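Local coordinates for protein dermonecrotic toxin (Pasteurella multocida, PDB 2EBF) that acts as a potent mitogenic and dermonecrotic toxin that induces bone resorption, here as its C-terminal region carrying a thiol protease-like catalytic triad, at residues I144-L156 / R312-S324. Sequence-based numbering, arbitrary orientation.
Sequences IPNKGSGAARFLL and RNFFNTLVSDRLS. With GLC (alpha-D-glucopyranose), chain B; GLC (alpha-D-glucopyranose), chain C.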
loop_
_atom_site.group_PDB
_atom_site.type_symbol
_atom_site.label_atom_id
_atom_site.label_comp_id
_atom_site.label_asym_id
_atom_site.label_seq_id
_atom_site.Cartn_x
_atom_site.Cartn_y
_atom_site.Cartn_z
ATOM N N ILE A 144 -2.154 2.914 18.044
ATOM C CA ILE A 144 -1.929 1.550 17.544
ATOM C C ILE A 144 -0.895 0.838 18.441
ATOM O O ILE A 144 0.195 1.359 18.650
ATOM C CB ILE A 144 -1.454 1.539 16.058
ATOM C CG1 ILE A 144 -2.425 2.336 15.180
ATOM C CG2 ILE A 144 -1.309 0.094 15.532
ATOM C CD1 ILE A 144 -1.884 2.684 13.794
ATOM N N PRO A 145 -1.239 -0.354 18.974
ATOM C CA PRO A 145 -0.314 -1.094 19.842
ATOM C C PRO A 145 0.965 -1.466 19.092
ATOM O O PRO A 145 0.954 -1.491 17.870
ATOM C CB PRO A 145 -1.106 -2.363 20.202
ATOM C CG PRO A 145 -2.559 -1.980 19.972
ATOM C CD PRO A 145 -2.516 -1.072 18.788
ATOM N N ASN A 146 2.042 -1.745 19.830
ATOM C CA ASN A 146 3.342 -2.155 19.268
ATOM C C ASN A 146 3.925 -1.074 18.357
ATOM O O ASN A 146 3.988 -1.237 17.129
ATOM C CB ASN A 146 3.251 -3.478 18.499
ATOM C CG ASN A 146 2.216 -4.436 19.076
ATOM O OD1 ASN A 146 2.247 -4.788 20.260
ATOM N ND2 ASN A 146 1.297 -4.863 18.232
ATOM N N LYS A 147 4.346 0.028 18.971
ATOM C CA LYS A 147 4.884 1.169 18.236
ATOM C C LYS A 147 6.090 0.830 17.385
ATOM O O LYS A 147 6.394 1.555 16.437
ATOM C CB LYS A 147 5.248 2.292 19.194
ATOM C CG LYS A 147 4.053 2.871 19.929
ATOM C CD LYS A 147 4.484 4.002 20.836
ATOM C CE LYS A 147 3.275 4.651 21.524
ATOM N NZ LYS A 147 2.590 3.698 22.445
ATOM N N GLY A 148 6.775 -0.265 17.719
ATOM C CA GLY A 148 7.905 -0.731 16.927
ATOM C C GLY A 148 7.604 -1.872 15.978
ATOM O O GLY A 148 8.512 -2.545 15.527
ATOM N N SER A 149 6.331 -2.116 15.673
ATOM C CA SER A 149 5.989 -3.206 14.737
ATOM C C SER A 149 6.251 -2.872 13.267
ATOM O O SER A 149 6.259 -3.765 12.416
ATOM C CB SER A 149 4.519 -3.585 14.888
ATOM O OG SER A 149 3.716 -2.521 14.405
ATOM N N GLY A 150 6.451 -1.596 12.963
ATOM C CA GLY A 150 6.511 -1.151 11.575
ATOM C C GLY A 150 5.310 -0.334 11.155
ATOM O O GLY A 150 5.395 0.455 10.213
ATOM N N ALA A 151 4.184 -0.511 11.835
ATOM C CA ALA A 151 2.967 0.256 11.500
ATOM C C ALA A 151 3.169 1.768 11.659
ATOM O O ALA A 151 2.943 2.539 10.718
ATOM C CB ALA A 151 1.778 -0.230 12.327
ATOM N N ALA A 152 3.604 2.195 12.843
ATOM C CA ALA A 152 3.847 3.622 13.079
ATOM C C ALA A 152 4.873 4.207 12.109
ATOM O O ALA A 152 4.703 5.317 11.601
ATOM C CB ALA A 152 4.269 3.870 14.523
ATOM N N ARG A 153 5.947 3.462 11.862
ATOM C CA ARG A 153 6.968 3.901 10.923
ATOM C C ARG A 153 6.386 4.137 9.532
ATOM O O ARG A 153 6.644 5.165 8.910
ATOM C CB ARG A 153 8.072 2.854 10.833
ATOM C CG ARG A 153 9.196 3.251 9.884
ATOM C CD ARG A 153 10.225 2.127 9.751
ATOM N NE ARG A 153 11.297 2.537 8.841
ATOM C CZ ARG A 153 12.280 1.739 8.427
ATOM N NH1 ARG A 153 12.333 0.482 8.834
ATOM N NH2 ARG A 153 13.205 2.200 7.597
ATOM N N PHE A 154 5.606 3.171 9.053
ATOM C CA PHE A 154 4.990 3.247 7.741
ATOM C C PHE A 154 3.995 4.405 7.688
ATOM O O PHE A 154 3.980 5.184 6.737
ATOM C CB PHE A 154 4.266 1.932 7.422
ATOM C CG PHE A 154 3.440 1.988 6.170
ATOM C CD1 PHE A 154 3.966 1.566 4.956
ATOM C CD2 PHE A 154 2.137 2.486 6.201
ATOM C CE1 PHE A 154 3.205 1.630 3.793
ATOM C CE2 PHE A 154 1.366 2.555 5.040
ATOM C CZ PHE A 154 1.898 2.132 3.843
ATOM N N LEU A 155 3.175 4.513 8.723
ATOM C CA LEU A 155 2.146 5.539 8.733
ATOM C C LEU A 155 2.721 6.948 8.814
ATOM O O LEU A 155 2.223 7.837 8.134
ATOM C CB LEU A 155 1.119 5.280 9.831
ATOM C CG LEU A 155 0.246 4.038 9.610
ATOM C CD1 LEU A 155 -0.429 3.667 10.913
ATOM C CD2 LEU A 155 -0.785 4.208 8.467
ATOM N N LEU A 156 3.756 7.158 9.625
ATOM C CA LEU A 156 4.380 8.496 9.694
ATOM C C LEU A 156 5.102 8.847 8.390
ATOM O O LEU A 156 5.063 9.984 7.943
ATOM C CB LEU A 156 5.322 8.642 10.897
ATOM C CG LEU A 156 5.958 10.029 11.058
ATOM C CD1 LEU A 156 4.887 11.101 11.309
ATOM C CD2 LEU A 156 6.904 9.992 12.215
ATOM N N ARG A 312 7.946 -12.650 16.873
ATOM C CA ARG A 312 7.915 -11.194 16.698
ATOM C C ARG A 312 8.373 -10.812 15.298
ATOM O O ARG A 312 7.877 -9.854 14.711
ATOM C CB ARG A 312 8.749 -10.470 17.758
ATOM C CG ARG A 312 8.851 -8.950 17.528
ATOM C CD ARG A 312 7.484 -8.291 17.286
ATOM N NE ARG A 312 6.940 -7.786 18.526
ATOM C CZ ARG A 312 6.688 -6.506 18.801
ATOM N NH1 ARG A 312 6.861 -5.541 17.901
ATOM N NH2 ARG A 312 6.222 -6.205 19.999
ATOM N N ASN A 313 9.307 -11.586 14.761
ATOM C CA ASN A 313 9.834 -11.343 13.432
ATOM C C ASN A 313 8.802 -11.510 12.324
ATOM O O ASN A 313 8.718 -10.682 11.414
ATOM C CB ASN A 313 11.008 -12.274 13.177
ATOM C CG ASN A 313 12.272 -11.523 12.879
ATOM O OD1 ASN A 313 12.688 -11.417 11.713
ATOM N ND2 ASN A 313 12.887 -10.960 13.924
ATOM N N PHE A 314 8.033 -12.601 12.395
ATOM C CA PHE A 314 6.970 -12.874 11.436
ATOM C C PHE A 314 5.860 -11.841 11.600
ATOM O O PHE A 314 5.318 -11.337 10.619
ATOM C CB PHE A 314 6.416 -14.292 11.632
ATOM C CG PHE A 314 5.265 -14.630 10.728
ATOM C CD1 PHE A 314 5.465 -14.829 9.369
ATOM C CD2 PHE A 314 3.980 -14.759 11.238
ATOM C CE1 PHE A 314 4.394 -15.150 8.524
ATOM C CE2 PHE A 314 2.904 -15.074 10.403
ATOM C CZ PHE A 314 3.116 -15.270 9.048
ATOM N N PHE A 315 5.538 -11.539 12.854
ATOM C CA PHE A 315 4.552 -10.510 13.185
ATOM C C PHE A 315 4.908 -9.171 12.519
ATOM O O PHE A 315 4.103 -8.618 11.777
ATOM C CB PHE A 315 4.439 -10.370 14.711
ATOM C CG PHE A 315 3.349 -9.433 15.162
ATOM C CD1 PHE A 315 2.058 -9.910 15.415
ATOM C CD2 PHE A 315 3.614 -8.079 15.352
ATOM C CE1 PHE A 315 1.040 -9.029 15.848
ATOM C CE2 PHE A 315 2.593 -7.191 15.780
ATOM C CZ PHE A 315 1.321 -7.683 16.030
ATOM N N ASN A 316 6.121 -8.677 12.760
ATOM C CA ASN A 316 6.582 -7.411 12.160
ATOM C C ASN A 316 6.547 -7.406 10.635
ATOM O O ASN A 316 6.132 -6.429 10.016
ATOM C CB ASN A 316 7.997 -7.076 12.644
ATOM C CG ASN A 316 8.028 -6.643 14.088
ATOM O OD1 ASN A 316 6.985 -6.386 14.690
ATOM N ND2 ASN A 316 9.232 -6.545 14.654
ATOM N N THR A 317 6.983 -8.506 10.034
ATOM C CA THR A 317 6.983 -8.642 8.580
ATOM C C THR A 317 5.568 -8.582 8.009
ATOM O O THR A 317 5.329 -7.948 6.980
ATOM C CB THR A 317 7.647 -9.953 8.176
ATOM O OG1 THR A 317 9.027 -9.888 8.543
ATOM C CG2 THR A 317 7.510 -10.204 6.663
ATOM N N LEU A 318 4.643 -9.252 8.689
ATOM C CA LEU A 318 3.249 -9.277 8.298
ATOM C C LEU A 318 2.647 -7.871 8.367
ATOM O O LEU A 318 1.939 -7.453 7.460
ATOM C CB LEU A 318 2.499 -10.217 9.229
ATOM C CG LEU A 318 1.315 -11.051 8.739
ATOM C CD1 LEU A 318 1.606 -11.793 7.428
ATOM C CD2 LEU A 318 0.947 -12.030 9.845
ATOM N N VAL A 319 2.945 -7.147 9.443
ATOM C CA VAL A 319 2.466 -5.767 9.603
ATOM C C VAL A 319 2.890 -4.860 8.446
ATOM O O VAL A 319 2.061 -4.154 7.864
ATOM C CB VAL A 319 2.944 -5.154 10.951
ATOM C CG1 VAL A 319 2.771 -3.636 10.954
ATOM C CG2 VAL A 319 2.201 -5.780 12.113
ATOM N N SER A 320 4.181 -4.870 8.125
ATOM C CA SER A 320 4.707 -3.981 7.103
ATOM C C SER A 320 4.365 -4.424 5.678
ATOM O O SER A 320 4.121 -3.585 4.816
ATOM C CB SER A 320 6.213 -3.776 7.279
ATOM O OG SER A 320 6.902 -4.985 7.130
ATOM N N ASP A 321 4.323 -5.734 5.434
ATOM C CA ASP A 321 3.848 -6.241 4.141
ATOM C C ASP A 321 2.392 -5.880 3.874
ATOM O O ASP A 321 2.048 -5.481 2.768
ATOM C CB ASP A 321 4.031 -7.759 4.036
ATOM C CG ASP A 321 5.485 -8.158 3.837
ATOM O OD1 ASP A 321 6.339 -7.257 3.715
ATOM O OD2 ASP A 321 5.781 -9.374 3.798
ATOM N N ARG A 322 1.538 -6.042 4.880
ATOM C CA ARG A 322 0.111 -5.756 4.723
ATOM C C ARG A 322 -0.120 -4.275 4.431
ATOM O O ARG A 322 -0.933 -3.923 3.584
ATOM C CB ARG A 322 -0.687 -6.165 5.958
ATOM C CG ARG A 322 -0.583 -7.639 6.301
ATOM C CD ARG A 322 -1.850 -8.404 6.085
ATOM N NE ARG A 322 -2.673 -8.457 7.283
ATOM C CZ ARG A 322 -3.014 -9.554 7.960
ATOM N NH1 ARG A 322 -2.605 -10.770 7.605
ATOM N NH2 ARG A 322 -3.780 -9.419 9.028
ATOM N N LEU A 323 0.597 -3.403 5.126
ATOM C CA LEU A 323 0.436 -1.971 4.863
ATOM C C LEU A 323 0.897 -1.595 3.462
ATOM O O LEU A 323 0.237 -0.823 2.771
ATOM C CB LEU A 323 1.155 -1.134 5.920
ATOM C CG LEU A 323 0.459 -1.183 7.278
ATOM C CD1 LEU A 323 1.443 -0.816 8.355
ATOM C CD2 LEU A 323 -0.780 -0.244 7.273
ATOM N N SER A 324 2.032 -2.145 3.042
ATOM C CA SER A 324 2.531 -1.906 1.697
ATOM C C SER A 324 1.590 -2.456 0.634
ATOM O O SER A 324 1.423 -1.839 -0.402
ATOM C CB SER A 324 3.914 -2.543 1.500
ATOM O OG SER A 324 4.853 -1.984 2.413
HETATM C C1 GLC B . 6.234 -10.803 24.237
HETATM C C2 GLC B . 7.528 -11.538 24.602
HETATM C C3 GLC B . 8.583 -10.544 25.098
HETATM C C4 GLC B . 8.801 -9.422 24.076
HETATM C C5 GLC B . 7.475 -8.767 23.648
HETATM C C6 GLC B . 7.660 -7.798 22.473
HETATM O O1 GLC B . 5.648 -10.257 25.422
HETATM O O2 GLC B . 7.290 -12.549 25.596
HETATM O O3 GLC B . 9.817 -11.232 25.323
HETATM O O4 GLC B . 9.711 -8.456 24.609
HETATM O O5 GLC B . 6.495 -9.753 23.284
HETATM O O6 GLC B . 8.016 -8.485 21.260
HETATM C C1 GLC C . -0.828 4.681 23.868
HETATM C C2 GLC C . -2.068 3.797 23.997
HETATM C C3 GLC C . -2.273 3.419 25.469
HETATM C C4 GLC C . -1.027 2.741 26.035
HETATM C C5 GLC C . 0.226 3.587 25.778
HETATM C C6 GLC C . 1.490 2.804 26.108
HETATM O O1 GLC C . -1.076 5.893 24.583
HETATM O O2 GLC C . -3.212 4.489 23.480
HETATM O O3 GLC C . -3.399 2.558 25.649
HETATM O O4 GLC C . -1.204 2.522 27.447
HETATM O O5 GLC C . 0.315 3.986 24.401
HETATM O O6 GLC C . 1.561 1.667 25.239
HETATM O O HOH W 1 4.158 -4.625 22.061
HETATM O O HOH W 2 7.880 -4.329 10.473
#
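Ser-149 and Asn-316 bring the backbones within 5.0 Å between their CA atoms; the short axes of helices 151-156 and 312-324 run nearly parallel (23°), 9.7 Å apart at closest approach. Gly-150, at the N-cap with positive phi, carries no side chain where its CA lies 5.6 Å from Ser-320 CA. Ser-149 forms an ST turn, its OG accepting a nearly straight bond from Ala-151 N. Val-319 CG1 packs 3.5 Å from Ala-151 N and also meets Ala-151 CB. Further along, Leu-323 lays CB over the centre of the Phe-154 ring, 3.6 Å from the centroid and 7° off its normal, a CH-pi contact; with CG swung away from the backbone N, the Phe-154 ring reaches over to Leu-323. At the other end, the Asn-146 amide stands at 87° to the Phe-315 ring, ND2 3.6 Å from CZ, while donating to Ala-186 O. Arg-312, salt-bridged to Glu-100, reaches Asn-146 OD1 through a water, its own link weak. A second water donates to Ser-149 O (2.6 Å) and Asn-316 O. With no direct hydrogen bond across, apolar packing joins the segments and polar groups meet through water, beside two pockets holding glucose units in the crystal, one including Lys-147, the other Arg-312.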